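Local coordinates for folylpolyglutamate synthase protein FOLC (Mycobacterium tuberculosis, PDB 2VOS), which probably adds glutamate to dihydropteroate and successive glutamates to tetrahydrofolates, spending ATP, as a folylpolyglutamate synthase of the Mur ligase type, at residues 70-75 against 196-201. Sequence-based numbering, arbitrary orientation.
Sequences AGTNGK and PISIDH. With MG (magnesium ion), chain C; CO (cobalt (II) ion), chain F; ADP (adenosine-5'-diphosphate), chain B; GOL (glycerol), chain H.
Pro196 O accepts two backbone hydrogen bonds from the P-loop, whose residues here include Thr72, Asn73, Gly74 and Lys75. Thr72 N lies 3.0 Å from Pro196 O. Asn73 N, the next N-H along the loop, is 3.2 Å from Pro196 O. The Pro196 ring also packs by CD on Asn73 O. Ile197 lays CG1 beside Gly71 CA, 4.1 Å away; Lys75 NZ bridges Gly71 O and ADP O3B, 2.8 Å from the latter. Ser198 N donates a fairly straight bond to Thr72 OG1, 3.0 Å long. With OG1 anti to its own carbonyl carbon (chi1 -57°), Thr72 turns the hydroxyl to this N-H and to a glycerol, probably from the crystallisation liquor, and CG2 rests 3.8 Å from Asp200 CB. A water joins Ser198 OG to Asn73 OD1, which also accepts from Asn355. Asp200 OD2 binds magnesium at 2.2 Å, with His354 as another ligand, while OD1 pairs with Lys385. A second water, bound to magnesium, donates to Thr72 O and ADP O2B, so this water joins the metal held by Asp200 to the P-loop and the beta-phosphate. The loops follow adjacent parallel strands 66-70 and 191-194; the first loop leads into helix 75-88, and helix 209-217 packs against Thr72, Ile197 and Ile199.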
loop_
_atom_site.group_PDB
_atom_site.type_symbol
_atom_site.label_atom_id
_atom_site.label_comp_id
_atom_site.label_asym_id
_atom_site.label_seq_id
_atom_site.Cartn_x
_atom_site.Cartn_y
_atom_site.Cartn_z
ATOM N N ALA A 70 -2.743 -4.503 -8.501
ATOM C CA ALA A 70 -3.923 -4.841 -7.654
ATOM C C ALA A 70 -3.512 -5.929 -6.712
ATOM O O ALA A 70 -2.391 -6.487 -6.821
ATOM C CB ALA A 70 -5.102 -5.267 -8.532
ATOM N N GLY A 71 -4.348 -6.198 -5.703
ATOM C CA GLY A 71 -4.067 -7.288 -4.784
ATOM C C GLY A 71 -4.520 -6.860 -3.415
ATOM O O GLY A 71 -5.075 -5.766 -3.279
ATOM N N THR A 72 -4.267 -7.673 -2.394
ATOM C CA THR A 72 -4.708 -7.320 -1.062
ATOM C C THR A 72 -3.611 -6.755 -0.212
ATOM O O THR A 72 -3.848 -5.809 0.530
ATOM C CB THR A 72 -5.310 -8.535 -0.310
ATOM O OG1 THR A 72 -6.396 -9.032 -1.115
ATOM C CG2 THR A 72 -5.894 -8.050 1.006
ATOM N N ASN A 73 -2.444 -7.377 -0.212
ATOM C CA ASN A 73 -1.351 -6.852 0.584
ATOM C C ASN A 73 -0.109 -6.617 -0.324
ATOM O O ASN A 73 0.126 -7.379 -1.244
ATOM C CB ASN A 73 -0.946 -7.835 1.671
ATOM C CG ASN A 73 -1.916 -7.857 2.859
ATOM O OD1 ASN A 73 -2.775 -8.708 2.890
ATOM N ND2 ASN A 73 -1.737 -6.942 3.853
ATOM N N GLY A 74 0.667 -5.576 -0.015
ATOM C CA GLY A 74 1.899 -5.266 -0.728
ATOM C C GLY A 74 1.687 -4.375 -1.955
ATOM O O GLY A 74 2.661 -4.103 -2.674
ATOM N N LYS A 75 0.468 -3.913 -2.239
ATOM C CA LYS A 75 0.322 -3.092 -3.464
ATOM C C LYS A 75 1.226 -1.861 -3.417
ATOM O O LYS A 75 1.940 -1.558 -4.382
ATOM C CB LYS A 75 -1.103 -2.584 -3.785
ATOM C CG LYS A 75 -2.209 -3.699 -4.051
ATOM C CD LYS A 75 -3.547 -3.047 -4.367
ATOM C CE LYS A 75 -4.158 -2.343 -3.118
ATOM N NZ LYS A 75 -4.194 -3.248 -1.893
ATOM N N PRO A 196 -0.419 -10.658 -3.434
ATOM C CA PRO A 196 -1.207 -11.682 -2.718
ATOM C C PRO A 196 -2.578 -11.210 -2.331
ATOM O O PRO A 196 -2.738 -10.129 -1.797
ATOM C CB PRO A 196 -0.371 -11.972 -1.466
ATOM C CG PRO A 196 1.138 -11.752 -2.046
ATOM C CD PRO A 196 0.894 -10.426 -2.802
ATOM N N ILE A 197 -3.555 -12.084 -2.534
ATOM C CA ILE A 197 -4.950 -11.784 -2.218
ATOM C C ILE A 197 -5.420 -12.531 -0.947
ATOM O O ILE A 197 -5.127 -13.720 -0.773
ATOM C CB ILE A 197 -5.816 -12.137 -3.447
ATOM C CG1 ILE A 197 -5.466 -11.181 -4.606
ATOM C CG2 ILE A 197 -7.294 -12.098 -3.094
ATOM C CD1 ILE A 197 -5.973 -11.681 -5.969
ATOM N N SER A 198 -6.154 -11.855 -0.064
ATOM C CA SER A 198 -6.735 -12.478 1.138
ATOM C C SER A 198 -7.859 -11.563 1.566
ATOM O O SER A 198 -8.323 -10.777 0.762
ATOM C CB SER A 198 -5.704 -12.651 2.253
ATOM O OG SER A 198 -5.195 -11.386 2.604
ATOM N N ILE A 199 -8.294 -11.629 2.811
ATOM C CA ILE A 199 -9.422 -10.792 3.258
ATOM C C ILE A 199 -8.862 -9.482 3.820
ATOM O O ILE A 199 -7.812 -9.444 4.465
ATOM C CB ILE A 199 -10.204 -11.465 4.351
ATOM C CG1 ILE A 199 -10.940 -12.729 3.819
ATOM C CG2 ILE A 199 -11.231 -10.487 4.999
ATOM C CD1 ILE A 199 -11.810 -12.485 2.567
ATOM N N ASP A 200 -9.567 -8.401 3.570
ATOM C CA ASP A 200 -9.206 -7.145 4.208
ATOM C C ASP A 200 -10.463 -6.441 4.591
ATOM O O ASP A 200 -10.771 -6.345 5.750
ATOM C CB ASP A 200 -8.378 -6.316 3.245
ATOM C CG ASP A 200 -8.207 -4.877 3.708
ATOM O OD1 ASP A 200 -8.473 -4.518 4.834
ATOM O OD2 ASP A 200 -7.841 -4.067 2.909
ATOM N N HIS A 201 -11.189 -5.933 3.607
ATOM C CA HIS A 201 -12.506 -5.333 3.832
ATOM C C HIS A 201 -13.558 -6.394 4.134
ATOM O O HIS A 201 -13.728 -7.322 3.378
ATOM C CB HIS A 201 -12.932 -4.524 2.589
ATOM C CG HIS A 201 -14.239 -3.847 2.785
ATOM N ND1 HIS A 201 -14.366 -2.696 3.538
ATOM C CD2 HIS A 201 -15.498 -4.207 2.426
ATOM C CE1 HIS A 201 -15.643 -2.369 3.621
ATOM N NE2 HIS A 201 -16.353 -3.277 2.968
HETATM MG MG MG C . -5.894 -2.980 2.680
HETATM CO CO CO F . -18.573 -3.192 2.191
HETATM P PB ADP B . -1.423 -2.352 0.176
HETATM O O1B ADP B . -1.030 -1.157 -0.653
HETATM O O2B ADP B . -2.413 -2.018 1.256
HETATM O O3B ADP B . -1.760 -3.603 -0.577
HETATM P PA ADP B . 1.180 -2.066 1.567
HETATM O O1A ADP B . 0.743 -0.657 1.941
HETATM O O2A ADP B . 2.530 -2.426 0.968
HETATM O O3A ADP B . -0.073 -2.889 0.907
HETATM O "O5'" ADP B . 1.220 -2.807 3.013
HETATM C "C5'" ADP B . 0.222 -2.669 4.035
HETATM C "C4'" ADP B . 0.665 -3.611 5.176
HETATM O "O4'" ADP B . 0.595 -4.985 4.704
HETATM C "C3'" ADP B . 2.137 -3.486 5.562
HETATM O "O3'" ADP B . 2.294 -2.685 6.716
HETATM C "C2'" ADP B . 2.641 -4.844 5.961
HETATM O "O2'" ADP B . 2.135 -5.102 7.316
HETATM C "C1'" ADP B . 1.754 -5.741 5.138
HETATM N N9 ADP B . 2.324 -6.263 3.863
HETATM C C8 ADP B . 2.892 -5.617 2.790
HETATM N N7 ADP B . 3.210 -6.525 1.820
HETATM C C5 ADP B . 2.735 -7.735 2.239
HETATM C C6 ADP B . 2.688 -9.103 1.710
HETATM N N6 ADP B . 3.211 -9.395 0.500
HETATM N N1 ADP B . 2.156 -10.036 2.509
HETATM C C2 ADP B . 1.665 -9.836 3.759
HETATM N N3 ADP B . 1.639 -8.597 4.317
HETATM C C4 ADP B . 2.176 -7.563 3.590
HETATM C C1 GOL H . -12.121 -8.016 0.228
HETATM O O1 GOL H . -11.848 -8.513 1.528
HETATM C C2 GOL H . -10.937 -7.183 -0.243
HETATM O O2 GOL H . -10.741 -6.017 0.559
HETATM C C3 GOL H . -9.680 -8.061 -0.259
HETATM O O3 GOL H . -8.667 -7.321 -0.918
HETATM O O HOH W 1 -3.779 -4.019 2.610
HETATM O O HOH W 2 -2.845 -10.904 1.355
HETATM O O HOH W 3 -7.309 -1.688 2.666
HETATM O O HOH W 4 -18.094 -3.822 0.240
HETATM O O HOH W 5 -18.675 -2.883 3.923
#